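PDB 6JXG: beta-glucosidase from Chaetomella raphigera, which probably hydrolyses terminal, non-reducing beta-D-glucosyl residues to release beta-D-glucose, as expected of a secreted family 3 glycoside hydrolase. Local coordinates for residues Ile117-Gly121 with Gly452-Leu457; Gly356-Ile360 with Val434-Ala438; Phe390-Pro396 with Gly508-Asn513; Ile478-Val484 with Ala500-Val506; Gly485-Glu490 with Tyr531-Ala537. All coordinates share one frame; numbering follows the deposited sequence.

Interaction 1 of 5, residues Ile117-Gly121 with Gly452-Leu457; sequences IPEAG and GDRNSL
R454 turns CG away from its carbonyl carbon (chi1 -62°) and then bends at chi3 (-76°), which swings the guanidinium back onto P118 in the type I beta turn I117-A120. This turn belongs to the TIM-barrel-like N-terminal part of the family 3 fold and the 452-457 loop to its C-terminal part, so the contact ties the two together. R454 grips the turn at three points. NH2 donates to P118 O at 2.9 Å, approaching from above the carbonyl plane and along a bent path. The backbone N bonds to E119 O at 3.0 Å, more nearly straight. A water accepts a hydrogen bond from R454 NE at 2.9 Å and donates one to A120 O at 2.7 Å. NH1 goes on to P486 O. L457 lies across one guanidinium face, toward the rim, and its CD2 also meets P118 CB at 4.0 Å. The E119 chain, bent at chi2, crosses L457 at about a right angle, with CG 3.8 Å from L457 CD2 and CB 3.3 Å from R454 O. D453 has OD2 bonded to T164 OG1 and OD1 to E163 N; OD1 also receives G121 N on its anti lone pair, at 2.8 Å.

Interaction 2 of 5, residues Gly356-Ile360 with Val434-Ala438; sequences GQDAI and VFITA
The F435 ring carries A359 CB on one face and has D358 OD2 at its edge, in the ring plane. The methyl sits 4.1 Å from the ring centroid, displaced toward the rim, and makes a CH-pi contact; the carboxylate is turned 56° from the ring. D358 extends its CG opposite to its backbone N (chi1 179°), directing the carboxylate from the short 3-10 turn 357-359 at the strand. There OD2 lies 3.5 Å from F435 CB, and OD1 packs against T437 CG2 at 3.2 Å. Both oxygens are bonded elsewhere, OD2 to N482 ND2 and OD1 to L379 N, so the buried, presumably negative group is held in a fixed rotation. T437 gives D358 its methyl, while its hydroxyl bonds to D375 OD2. A water joins the two backbones: it accepts from D358 N at 3.1 Å and donates to F435 O at 2.7 Å. Nearby, G356 CA passes 3.8 Å from F435 O. The turn follows strand 351-355, which is the neighbour of strand 431-438 in the parallel part of the sheet; strand 477-483 lies along the other edge of 431-438, helix 396-406 packs on F435, and helix 463-471 meets V434 and I436.

Interaction 3 of 5, residues Phe390-Pro396 with Gly508-Asn513; sequences FPYLVAP and GQESGN
Q509 runs out beneath the ring of Y392 toward P391. Its CB lies over one face of the ring, displaced toward the rim, and 3.4 Å from Y392 O, a buried carbonyl with no polar partner in the model. CG, set between backbone N and carbonyl carbon (chi1 67°), passes Y392 OH at 3.8 Å, and CD lies 3.8 Å from P391 CG. At the tip OE1 touches P391 CG at 3.2 Å while bonding to A71 N, and NE2 gives Y392 OH a weak hydrogen bond of 3.0 Å. The same hydroxyl donates to E510 OE2 over a doubtfully short distance. N513 ND2 reaches E510 OE1 at 2.8 Å, from above the carboxylate plane. Two backbone bonds join the segments: V394 N to Q509 O at 2.9 Å and G512 N to V394 O at 2.8 Å. E510 is the N-cap residue of helix 511-519 and A395 that of helix 396-406: two loops of an alpha/beta domain joined where their helices begin.

Interaction 4 of 5, residues Ile478-Val484 with Ala500-Val506; sequences IVVINSV and AIVWAGV
I478 and A500 open a run of parallel pairs. I478 CD1 packs on the A500 methyl at 3.8 Å; V480, on the face of I478, meets with CG1 the CB of A504 at 4.1 Å, just past the strand end. Both set a large side chain on a small one, with V502 between the alanines. The opposite face is bulkier. I481 CD1 leans back on I501 CG2 at 4.0 Å, and its CG2 presses on W503 CZ3 at 3.8 Å. The W503 indole is brought along the sheet by CG lying opposite its backbone N (chi1 -170°), so its six-membered ring fits beside I481 and S483, whose CB meets CH2 at 4.0 Å. Its NE1 bonds to Y531 OH. Four backbone bonds, from V479 N to A500 O through A504 N to I481 O, hold the strands, after which the register slips by one residue. A water sits at this slip, held by I481 O, S483 N and G505 N, 3.1 Å above the indole plane, over its centre. V506 CG1 then covers S483 C. In this right-handed beta-alpha-beta crossover through helix 490-493, strand 477-483 has 431-438 along its other edge, and strand 498-503 has antiparallel 335-339.

Interaction 5 of 5, residues Gly485-Glu490 with Tyr531-Ala537; sequences GPLILE and YTIAKQA
P486 lies flat against Y531, its CD 3.7 Å above the centre of the phenol ring and only 2° off the ring normal, a well-centred CH-pi contact. CG of the same proline leans toward the ring atom CD1. Further along, the two segments run side by side and meet mostly side chain to backbone. I533 turns CG2 into the L487 carbonyl, with O 3.1 Å away, and touches L489 beside it. I488 replies from segment 485-490: CD1 reaches A534 O at 3.3 Å and CG2 lies 3.4 Å from K535 O. E490, bent at chi2 (-56°), crosses K535 obliquely, CG coming within 3.1 Å of K535 O. The two charged ends do not meet; E490 OE2 instead forms a salt bridge with R570 NH2. A single water bridges the loops, accepting from N of the N-cap residue L489 at 2.9 Å and donating to E490 OE1 at 2.7 Å and to A534 O at 2.8 Å. The irregular segment 531-537 thus packs along 485-490, the strand-to-helix loop of a beta-alpha-beta unit in the C-terminal domain, which leads from strand 477-483 into helix 490-493.

In the fold
Interactions 2, 3, 4 and 5 all lie within the C-terminal domain, whereas interaction 1 joins it to the N-terminal one. Interaction 4 is the fully buried sheet core, built from regular backbone bonds and aliphatic packing; interaction 2 sets the buried D358 carboxylate of a 3-10 turn against adjacent strand 431-438, and D358 OD2 to N482 ND2 couples the two. Interaction 3 joins two helix starts by backbone bonds and a polar side-chain cluster, and reaches interaction 2 through P396 on F435. Interaction 5, partly exposed at its E490 and K535 end, relies on CH-pi packing and water. Its segment 485-490 follows directly on 478-484 of interaction 4, and it meets interaction 1 through R454 NH1 to P486 O.

Interaction 1 of 5, residues Ile117-Gly121 with Gly452-Leu457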
# COMPACT_ATOMS: atom_id res chain seq x y z
N ILE A 117 -12.69 2.54 -3.92
CA ILE A 117 -13.42 1.84 -5.02
C ILE A 117 -12.77 0.50 -5.23
O ILE A 117 -11.62 0.40 -5.69
CB ILE A 117 -13.43 2.64 -6.35
CG1 ILE A 117 -14.05 4.02 -6.14
CG2 ILE A 117 -14.09 1.82 -7.45
CD1 ILE A 117 -13.79 4.98 -7.25
N PRO A 118 -13.50 -0.58 -4.91
CA PRO A 118 -12.83 -1.90 -4.89
C PRO A 118 -12.24 -2.35 -6.25
O PRO A 118 -11.25 -3.12 -6.30
CB PRO A 118 -13.92 -2.84 -4.38
CG PRO A 118 -15.19 -2.11 -4.63
CD PRO A 118 -14.94 -0.65 -4.57
N GLU A 119 -12.83 -1.85 -7.33
CA GLU A 119 -12.39 -2.16 -8.67
C GLU A 119 -11.15 -1.39 -9.10
O GLU A 119 -10.54 -1.70 -10.13
CB GLU A 119 -13.47 -1.81 -9.72
CG GLU A 119 -14.74 -2.65 -9.60
CD GLU A 119 -15.78 -2.08 -8.62
OE1 GLU A 119 -15.50 -1.12 -7.87
OE2 GLU A 119 -16.94 -2.69 -8.58
N ALA A 120 -10.84 -0.32 -8.43
CA ALA A 120 -9.82 0.57 -8.94
C ALA A 120 -8.45 -0.08 -9.08
O ALA A 120 -8.02 -0.98 -8.32
CB ALA A 120 -9.79 1.87 -8.16
N GLY A 121 -7.77 0.27 -10.16
CA GLY A 121 -6.72 -0.63 -10.66
C GLY A 121 -5.38 -0.65 -9.91
O GLY A 121 -4.61 -1.59 -10.10
N GLY A 452 -6.52 -0.43 -16.85
CA GLY A 452 -6.21 -0.26 -15.43
C GLY A 452 -7.23 -0.83 -14.45
O GLY A 452 -6.96 -1.80 -13.77
N ASP A 453 -8.35 -0.13 -14.31
CA ASP A 453 -9.44 -0.53 -13.43
C ASP A 453 -10.11 -1.81 -13.90
O ASP A 453 -10.23 -2.04 -15.09
CB ASP A 453 -10.54 0.56 -13.41
CG ASP A 453 -10.08 1.89 -12.83
OD1 ASP A 453 -9.20 1.91 -11.91
OD2 ASP A 453 -10.66 2.93 -13.26
N ARG A 454 -10.55 -2.62 -12.94
CA ARG A 454 -11.32 -3.80 -13.17
C ARG A 454 -12.77 -3.48 -13.51
O ARG A 454 -13.37 -2.55 -12.98
CB ARG A 454 -11.34 -4.74 -11.95
CG ARG A 454 -9.96 -5.24 -11.57
CD ARG A 454 -10.02 -6.22 -10.45
NE ARG A 454 -10.23 -5.70 -9.13
CZ ARG A 454 -10.75 -6.41 -8.14
NH1 ARG A 454 -11.25 -7.64 -8.32
NH2 ARG A 454 -10.82 -5.90 -6.94
N ASN A 455 -13.31 -4.27 -14.41
CA ASN A 455 -14.64 -4.01 -14.90
C ASN A 455 -15.67 -4.79 -14.09
O ASN A 455 -16.87 -4.69 -14.30
CB ASN A 455 -14.70 -4.18 -16.41
CG ASN A 455 -14.61 -5.62 -16.88
OD1 ASN A 455 -14.47 -5.88 -18.12
ND2 ASN A 455 -14.72 -6.55 -16.00
N SER A 456 -15.23 -5.58 -13.11
CA SER A 456 -16.14 -6.37 -12.27
C SER A 456 -15.34 -6.78 -11.07
O SER A 456 -14.14 -6.52 -11.03
CB SER A 456 -16.63 -7.64 -12.94
OG SER A 456 -15.54 -8.55 -13.02
N LEU A 457 -16.02 -7.43 -10.13
CA LEU A 457 -15.42 -8.08 -8.95
C LEU A 457 -15.50 -9.64 -9.04
O LEU A 457 -15.54 -10.39 -8.04
CB LEU A 457 -16.07 -7.55 -7.67
CG LEU A 457 -15.87 -6.05 -7.37
CD1 LEU A 457 -16.61 -5.74 -6.09
CD2 LEU A 457 -14.40 -5.61 -7.22
O HOH W 1 -8.26 -3.69 -8.46

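Interaction 2 of 5, residues Gly356-Ile360 with Val434-Ala438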
# COMPACT_ATOMS: atom_id res chain seq x y z
N GLY A 356 -5.17 -25.04 -12.86
CA GLY A 356 -5.14 -23.63 -13.13
C GLY A 356 -3.79 -23.17 -13.56
O GLY A 356 -2.81 -23.61 -13.01
N GLN A 357 -3.75 -22.23 -14.49
CA GLN A 357 -2.48 -21.71 -14.97
C GLN A 357 -1.80 -20.90 -13.89
O GLN A 357 -0.63 -20.72 -13.98
CB GLN A 357 -2.66 -20.84 -16.23
CG GLN A 357 -3.47 -19.61 -16.09
CD GLN A 357 -3.26 -18.68 -17.25
OE1 GLN A 357 -2.11 -18.50 -17.73
NE2 GLN A 357 -4.34 -18.15 -17.75
N ASP A 358 -2.56 -20.40 -12.91
CA ASP A 358 -1.98 -19.70 -11.76
C ASP A 358 -1.05 -20.59 -10.91
O ASP A 358 -0.34 -20.08 -10.06
CB ASP A 358 -3.15 -19.03 -10.93
CG ASP A 358 -2.66 -18.28 -9.66
OD1 ASP A 358 -1.88 -17.34 -9.84
OD2 ASP A 358 -3.12 -18.58 -8.52
N ALA A 359 -0.99 -21.90 -11.14
CA ALA A 359 -0.16 -22.77 -10.36
C ALA A 359 1.30 -22.77 -10.78
O ALA A 359 2.14 -23.25 -10.01
CB ALA A 359 -0.66 -24.21 -10.44
N ILE A 360 1.55 -22.32 -12.01
CA ILE A 360 2.87 -22.38 -12.66
C ILE A 360 3.33 -21.04 -13.16
O ILE A 360 2.52 -20.16 -13.41
CB ILE A 360 2.87 -23.36 -13.85
CG1 ILE A 360 1.84 -22.92 -14.90
CG2 ILE A 360 2.71 -24.78 -13.30
CD1 ILE A 360 1.89 -23.70 -16.18
N VAL A 434 -7.23 -25.80 -6.75
CA VAL A 434 -7.50 -25.05 -7.92
C VAL A 434 -7.09 -23.56 -7.66
O VAL A 434 -7.42 -22.99 -6.64
CB VAL A 434 -8.98 -25.20 -8.38
CG1 VAL A 434 -9.97 -24.87 -7.29
CG2 VAL A 434 -9.28 -24.38 -9.61
N PHE A 435 -6.43 -22.98 -8.65
CA PHE A 435 -5.72 -21.71 -8.54
C PHE A 435 -6.36 -20.72 -9.50
O PHE A 435 -6.40 -20.94 -10.72
CB PHE A 435 -4.23 -21.92 -8.92
CG PHE A 435 -3.46 -22.77 -7.94
CD1 PHE A 435 -2.69 -22.18 -6.94
CD2 PHE A 435 -3.55 -24.13 -7.95
CE1 PHE A 435 -2.01 -22.95 -6.01
CE2 PHE A 435 -2.85 -24.91 -7.02
CZ PHE A 435 -2.10 -24.31 -6.05
N ILE A 436 -6.87 -19.63 -8.95
CA ILE A 436 -7.55 -18.62 -9.69
C ILE A 436 -7.02 -17.25 -9.30
O ILE A 436 -6.45 -17.08 -8.20
CB ILE A 436 -9.09 -18.68 -9.54
CG1 ILE A 436 -9.54 -18.54 -8.08
CG2 ILE A 436 -9.59 -19.98 -10.13
CD1 ILE A 436 -11.00 -18.23 -7.86
N THR A 437 -7.30 -16.28 -10.14
CA THR A 437 -6.75 -14.89 -10.00
C THR A 437 -7.72 -13.77 -10.28
O THR A 437 -8.82 -13.94 -10.83
CB THR A 437 -5.58 -14.69 -11.00
OG1 THR A 437 -6.07 -14.92 -12.33
CG2 THR A 437 -4.46 -15.64 -10.71
N ALA A 438 -7.32 -12.57 -9.89
CA ALA A 438 -7.87 -11.37 -10.44
C ALA A 438 -6.78 -10.29 -10.47
O ALA A 438 -6.05 -10.16 -9.51
CB ALA A 438 -9.10 -10.89 -9.67
O HOH W 2 -5.60 -19.99 -13.08

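Interaction 3 of 5, residues Phe390-Pro396 with Gly508-Asn513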
# COMPACT_ATOMS: atom_id res chain seq x y z
N PHE A 390 11.12 -9.83 -11.87
CA PHE A 390 11.37 -10.88 -10.93
C PHE A 390 12.76 -11.45 -11.17
O PHE A 390 13.08 -11.75 -12.33
CB PHE A 390 10.40 -12.04 -11.12
CG PHE A 390 8.95 -11.71 -10.84
CD1 PHE A 390 8.48 -11.74 -9.58
CD2 PHE A 390 8.06 -11.41 -11.89
CE1 PHE A 390 7.14 -11.50 -9.30
CE2 PHE A 390 6.73 -11.18 -11.64
CZ PHE A 390 6.27 -11.20 -10.34
N PRO A 391 13.58 -11.61 -10.11
CA PRO A 391 14.83 -12.38 -10.31
C PRO A 391 14.54 -13.89 -10.47
O PRO A 391 15.36 -14.61 -11.01
CB PRO A 391 15.64 -12.14 -9.02
CG PRO A 391 14.62 -11.75 -8.01
CD PRO A 391 13.42 -11.17 -8.72
N TYR A 392 13.38 -14.30 -10.02
CA TYR A 392 12.85 -15.68 -10.12
C TYR A 392 11.44 -15.53 -9.56
O TYR A 392 11.11 -14.48 -9.00
CB TYR A 392 13.68 -16.66 -9.27
CG TYR A 392 13.72 -16.36 -7.81
CD1 TYR A 392 12.72 -16.81 -6.94
CD2 TYR A 392 14.75 -15.59 -7.25
CE1 TYR A 392 12.73 -16.50 -5.60
CE2 TYR A 392 14.77 -15.30 -5.89
CZ TYR A 392 13.73 -15.73 -5.07
OH TYR A 392 13.75 -15.43 -3.69
N LEU A 393 10.57 -16.49 -9.80
CA LEU A 393 9.22 -16.44 -9.17
C LEU A 393 8.91 -17.86 -8.76
O LEU A 393 8.80 -18.74 -9.64
CB LEU A 393 8.17 -15.88 -10.13
CG LEU A 393 6.71 -16.00 -9.64
CD1 LEU A 393 6.54 -15.28 -8.32
CD2 LEU A 393 5.75 -15.47 -10.69
N VAL A 394 8.85 -18.12 -7.46
CA VAL A 394 8.43 -19.44 -6.98
C VAL A 394 6.88 -19.60 -7.19
O VAL A 394 6.09 -18.99 -6.49
CB VAL A 394 8.77 -19.68 -5.51
CG1 VAL A 394 8.36 -21.11 -5.14
CG2 VAL A 394 10.23 -19.45 -5.23
N ALA A 395 6.50 -20.37 -8.20
CA ALA A 395 5.09 -20.65 -8.41
C ALA A 395 4.58 -21.70 -7.43
O ALA A 395 5.35 -22.47 -6.91
CB ALA A 395 4.86 -21.12 -9.82
N PRO A 396 3.26 -21.75 -7.21
CA PRO A 396 2.76 -22.77 -6.26
C PRO A 396 3.28 -24.20 -6.54
O PRO A 396 3.71 -24.91 -5.65
CB PRO A 396 1.26 -22.71 -6.46
CG PRO A 396 1.00 -21.27 -6.76
CD PRO A 396 2.20 -20.86 -7.67
N GLY A 508 4.75 -11.28 -4.78
CA GLY A 508 6.12 -11.15 -5.20
C GLY A 508 6.83 -12.47 -5.38
O GLY A 508 6.20 -13.56 -5.39
N GLN A 509 8.17 -12.38 -5.43
CA GLN A 509 9.01 -13.50 -5.88
C GLN A 509 8.92 -14.78 -5.08
O GLN A 509 9.08 -15.90 -5.65
CB GLN A 509 10.48 -13.08 -5.99
CG GLN A 509 11.17 -12.76 -4.64
CD GLN A 509 12.49 -12.05 -4.83
OE1 GLN A 509 12.59 -11.11 -5.62
NE2 GLN A 509 13.52 -12.51 -4.14
N GLU A 510 8.70 -14.61 -3.77
CA GLU A 510 8.59 -15.78 -2.90
C GLU A 510 7.18 -16.35 -2.71
O GLU A 510 7.00 -17.31 -1.95
CB GLU A 510 9.25 -15.47 -1.55
CG GLU A 510 10.78 -15.52 -1.66
CD GLU A 510 11.41 -16.88 -1.62
OE1 GLU A 510 10.90 -17.81 -0.89
OE2 GLU A 510 12.44 -17.04 -2.32
N SER A 511 6.23 -15.87 -3.51
CA SER A 511 4.80 -16.25 -3.42
C SER A 511 4.56 -17.74 -3.08
O SER A 511 3.95 -18.07 -2.05
CB SER A 511 4.09 -15.89 -4.75
OG SER A 511 2.72 -16.26 -4.73
N GLY A 512 4.98 -18.62 -3.96
CA GLY A 512 4.70 -20.04 -3.84
C GLY A 512 5.35 -20.67 -2.60
O GLY A 512 4.78 -21.63 -2.03
N ASN A 513 6.49 -20.14 -2.15
CA ASN A 513 7.04 -20.59 -0.84
C ASN A 513 6.19 -20.18 0.36
O ASN A 513 5.85 -21.03 1.26
CB ASN A 513 8.49 -20.15 -0.66
CG ASN A 513 9.45 -21.02 -1.46
OD1 ASN A 513 9.16 -22.20 -1.69
ND2 ASN A 513 10.58 -20.48 -1.82

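Interaction 4 of 5, residues Ile478-Val484 with Ala500-Val506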
# COMPACT_ATOMS: atom_id res chain seq x y z
N ILE A 478 -9.76 -27.50 -2.56
CA ILE A 478 -9.15 -26.33 -1.88
C ILE A 478 -9.01 -25.25 -2.96
O ILE A 478 -8.39 -25.53 -4.02
CB ILE A 478 -7.73 -26.69 -1.45
CG1 ILE A 478 -7.73 -27.97 -0.59
CG2 ILE A 478 -7.03 -25.49 -0.80
CD1 ILE A 478 -8.53 -27.95 0.65
N VAL A 479 -9.57 -24.06 -2.77
CA VAL A 479 -9.42 -22.94 -3.70
C VAL A 479 -8.32 -21.99 -3.21
O VAL A 479 -8.41 -21.46 -2.13
CB VAL A 479 -10.72 -22.15 -3.91
CG1 VAL A 479 -10.55 -21.01 -4.89
CG2 VAL A 479 -11.84 -23.08 -4.36
N VAL A 480 -7.30 -21.80 -4.03
CA VAL A 480 -6.26 -20.74 -3.84
C VAL A 480 -6.52 -19.58 -4.74
O VAL A 480 -6.56 -19.78 -5.97
CB VAL A 480 -4.86 -21.29 -4.07
CG1 VAL A 480 -3.81 -20.19 -3.94
CG2 VAL A 480 -4.63 -22.39 -3.09
N ILE A 481 -6.61 -18.36 -4.17
CA ILE A 481 -6.93 -17.21 -4.93
C ILE A 481 -5.80 -16.21 -4.81
O ILE A 481 -5.49 -15.80 -3.69
CB ILE A 481 -8.21 -16.56 -4.43
CG1 ILE A 481 -9.38 -17.51 -4.46
CG2 ILE A 481 -8.59 -15.34 -5.28
CD1 ILE A 481 -10.71 -16.86 -4.04
N ASN A 482 -5.21 -15.84 -5.97
CA ASN A 482 -4.22 -14.75 -6.03
C ASN A 482 -4.90 -13.53 -6.67
O ASN A 482 -5.04 -13.47 -7.89
CB ASN A 482 -2.98 -15.21 -6.81
CG ASN A 482 -2.14 -16.18 -6.05
OD1 ASN A 482 -1.40 -15.81 -5.06
ND2 ASN A 482 -2.21 -17.44 -6.43
N SER A 483 -5.32 -12.53 -5.85
CA SER A 483 -6.05 -11.39 -6.34
C SER A 483 -5.55 -10.10 -5.77
O SER A 483 -5.15 -10.02 -4.60
CB SER A 483 -7.53 -11.51 -5.94
OG SER A 483 -8.32 -10.37 -6.25
N VAL A 484 -5.59 -9.08 -6.64
CA VAL A 484 -5.26 -7.69 -6.31
C VAL A 484 -6.23 -7.01 -5.40
O VAL A 484 -5.93 -5.93 -4.87
CB VAL A 484 -5.08 -6.84 -7.57
CG1 VAL A 484 -3.92 -7.39 -8.36
CG2 VAL A 484 -6.35 -6.83 -8.47
N ALA A 500 -11.92 -25.50 1.52
CA ALA A 500 -11.05 -24.40 2.04
C ALA A 500 -10.80 -23.36 0.96
O ALA A 500 -10.74 -23.69 -0.25
CB ALA A 500 -9.77 -24.94 2.62
N ILE A 501 -10.81 -22.09 1.36
CA ILE A 501 -10.50 -21.01 0.46
C ILE A 501 -9.32 -20.23 1.09
O ILE A 501 -9.42 -19.73 2.21
CB ILE A 501 -11.70 -20.09 0.23
CG1 ILE A 501 -12.85 -20.86 -0.40
CG2 ILE A 501 -11.33 -18.97 -0.72
CD1 ILE A 501 -14.06 -19.98 -0.55
N VAL A 502 -8.21 -20.18 0.35
CA VAL A 502 -7.01 -19.46 0.77
C VAL A 502 -6.86 -18.19 -0.05
O VAL A 502 -6.67 -18.26 -1.24
CB VAL A 502 -5.81 -20.35 0.52
CG1 VAL A 502 -4.56 -19.62 0.93
CG2 VAL A 502 -6.05 -21.73 1.21
N TRP A 503 -7.03 -17.03 0.59
CA TRP A 503 -6.87 -15.73 -0.05
C TRP A 503 -5.37 -15.39 0.05
O TRP A 503 -4.88 -14.81 1.05
CB TRP A 503 -7.76 -14.73 0.67
CG TRP A 503 -7.89 -13.47 0.04
CD1 TRP A 503 -7.20 -12.35 0.39
CD2 TRP A 503 -8.80 -13.11 -0.99
NE1 TRP A 503 -7.58 -11.32 -0.42
CE2 TRP A 503 -8.59 -11.75 -1.27
CE3 TRP A 503 -9.75 -13.80 -1.73
CZ2 TRP A 503 -9.26 -11.09 -2.26
CZ3 TRP A 503 -10.42 -13.15 -2.73
CH2 TRP A 503 -10.18 -11.81 -2.99
N ALA A 504 -4.64 -15.75 -1.00
CA ALA A 504 -3.17 -15.74 -0.92
C ALA A 504 -2.57 -14.41 -1.34
O ALA A 504 -1.38 -14.17 -1.13
CB ALA A 504 -2.64 -16.83 -1.83
N GLY A 505 -3.39 -13.56 -1.98
CA GLY A 505 -2.98 -12.22 -2.41
C GLY A 505 -2.02 -12.19 -3.57
O GLY A 505 -2.03 -13.11 -4.39
N VAL A 506 -1.14 -11.18 -3.59
CA VAL A 506 -0.23 -10.91 -4.68
C VAL A 506 1.09 -10.50 -4.04
O VAL A 506 1.24 -9.42 -3.48
CB VAL A 506 -0.78 -9.88 -5.69
CG1 VAL A 506 -1.85 -10.53 -6.55
CG2 VAL A 506 -1.47 -8.72 -4.98
O HOH W 3 -6.19 -13.07 -2.99

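Interaction 5 of 5, residues Gly485-Glu490 with Tyr531-Ala537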
# COMPACT_ATOMS: atom_id res chain seq x y z
N GLY A 485 -7.43 -7.60 -5.20
CA GLY A 485 -8.42 -6.96 -4.39
C GLY A 485 -9.66 -7.79 -4.21
O GLY A 485 -9.70 -8.89 -4.71
N PRO A 486 -10.66 -7.23 -3.54
CA PRO A 486 -11.91 -7.94 -3.27
C PRO A 486 -12.48 -8.60 -4.52
O PRO A 486 -12.41 -8.05 -5.65
CB PRO A 486 -12.86 -6.83 -2.81
CG PRO A 486 -12.00 -5.71 -2.38
CD PRO A 486 -10.72 -5.83 -3.09
N LEU A 487 -13.07 -9.76 -4.30
CA LEU A 487 -13.83 -10.47 -5.28
C LEU A 487 -15.14 -10.95 -4.58
O LEU A 487 -15.16 -11.22 -3.40
CB LEU A 487 -13.08 -11.68 -5.81
CG LEU A 487 -11.81 -11.42 -6.58
CD1 LEU A 487 -11.04 -12.68 -6.81
CD2 LEU A 487 -12.29 -10.81 -7.91
N ILE A 488 -16.19 -11.12 -5.38
CA ILE A 488 -17.43 -11.71 -4.89
C ILE A 488 -17.23 -13.23 -5.07
O ILE A 488 -16.97 -13.71 -6.15
CB ILE A 488 -18.64 -11.19 -5.70
CG1 ILE A 488 -18.68 -9.66 -5.72
CG2 ILE A 488 -19.95 -11.83 -5.22
CD1 ILE A 488 -18.84 -8.98 -4.36
N LEU A 489 -17.37 -13.94 -3.97
CA LEU A 489 -17.06 -15.34 -3.90
C LEU A 489 -18.32 -16.20 -3.74
O LEU A 489 -18.19 -17.41 -3.59
CB LEU A 489 -16.12 -15.60 -2.76
CG LEU A 489 -14.79 -14.84 -2.79
CD1 LEU A 489 -13.88 -15.23 -1.63
CD2 LEU A 489 -14.12 -15.19 -4.10
N GLU A 490 -19.50 -15.59 -3.82
CA GLU A 490 -20.76 -16.29 -3.57
C GLU A 490 -20.92 -17.54 -4.46
O GLU A 490 -21.29 -18.59 -3.99
CB GLU A 490 -21.97 -15.37 -3.79
CG GLU A 490 -22.00 -14.18 -2.84
CD GLU A 490 -21.98 -14.59 -1.38
OE1 GLU A 490 -20.97 -14.39 -0.68
OE2 GLU A 490 -22.97 -15.18 -0.93
N TYR A 531 -9.54 -5.32 3.49
CA TYR A 531 -10.74 -4.78 2.86
C TYR A 531 -11.90 -5.75 3.04
O TYR A 531 -11.72 -6.84 3.59
CB TYR A 531 -10.47 -4.49 1.40
CG TYR A 531 -9.69 -5.60 0.70
CD1 TYR A 531 -10.20 -6.88 0.61
CD2 TYR A 531 -8.44 -5.34 0.11
CE1 TYR A 531 -9.50 -7.87 -0.01
CE2 TYR A 531 -7.74 -6.35 -0.52
CZ TYR A 531 -8.28 -7.61 -0.56
OH TYR A 531 -7.56 -8.59 -1.21
N THR A 532 -13.08 -5.30 2.70
CA THR A 532 -14.27 -6.12 2.87
C THR A 532 -14.57 -6.90 1.64
O THR A 532 -14.44 -6.34 0.53
CB THR A 532 -15.49 -5.24 3.20
OG1 THR A 532 -15.28 -4.51 4.37
CG2 THR A 532 -16.80 -6.03 3.37
N ILE A 533 -14.97 -8.19 1.81
CA ILE A 533 -15.47 -9.04 0.74
C ILE A 533 -17.00 -9.13 0.92
O ILE A 533 -17.53 -9.76 1.86
CB ILE A 533 -14.81 -10.43 0.72
CG1 ILE A 533 -13.32 -10.28 0.45
CG2 ILE A 533 -15.48 -11.39 -0.29
CD1 ILE A 533 -12.58 -11.57 0.31
N ALA A 534 -17.70 -8.41 0.04
CA ALA A 534 -19.17 -8.31 0.06
C ALA A 534 -19.81 -9.53 -0.61
O ALA A 534 -19.16 -10.34 -1.32
CB ALA A 534 -19.57 -7.10 -0.67
N LYS A 535 -21.11 -9.65 -0.39
CA LYS A 535 -21.91 -10.68 -1.03
C LYS A 535 -22.36 -10.29 -2.45
O LYS A 535 -22.62 -11.18 -3.28
CB LYS A 535 -23.15 -11.01 -0.20
CG LYS A 535 -22.83 -11.49 1.20
CD LYS A 535 -24.07 -12.10 1.80
CE LYS A 535 -23.94 -12.19 3.28
NZ LYS A 535 -25.31 -12.65 3.73
N GLN A 536 -22.42 -9.00 -2.72
CA GLN A 536 -22.60 -8.45 -4.04
C GLN A 536 -21.89 -7.11 -4.19
O GLN A 536 -21.76 -6.32 -3.25
CB GLN A 536 -24.10 -8.26 -4.33
CG GLN A 536 -24.79 -7.18 -3.53
CD GLN A 536 -26.34 -7.31 -3.49
OE1 GLN A 536 -26.98 -6.76 -2.63
NE2 GLN A 536 -26.90 -7.98 -4.40
N ALA A 537 -21.49 -6.80 -5.42
CA ALA A 537 -20.73 -5.59 -5.72
C ALA A 537 -21.45 -4.28 -5.34
O ALA A 537 -20.79 -3.32 -4.88
CB ALA A 537 -20.29 -5.57 -7.22
O HOH W 4 -18.70 -13.10 -1.48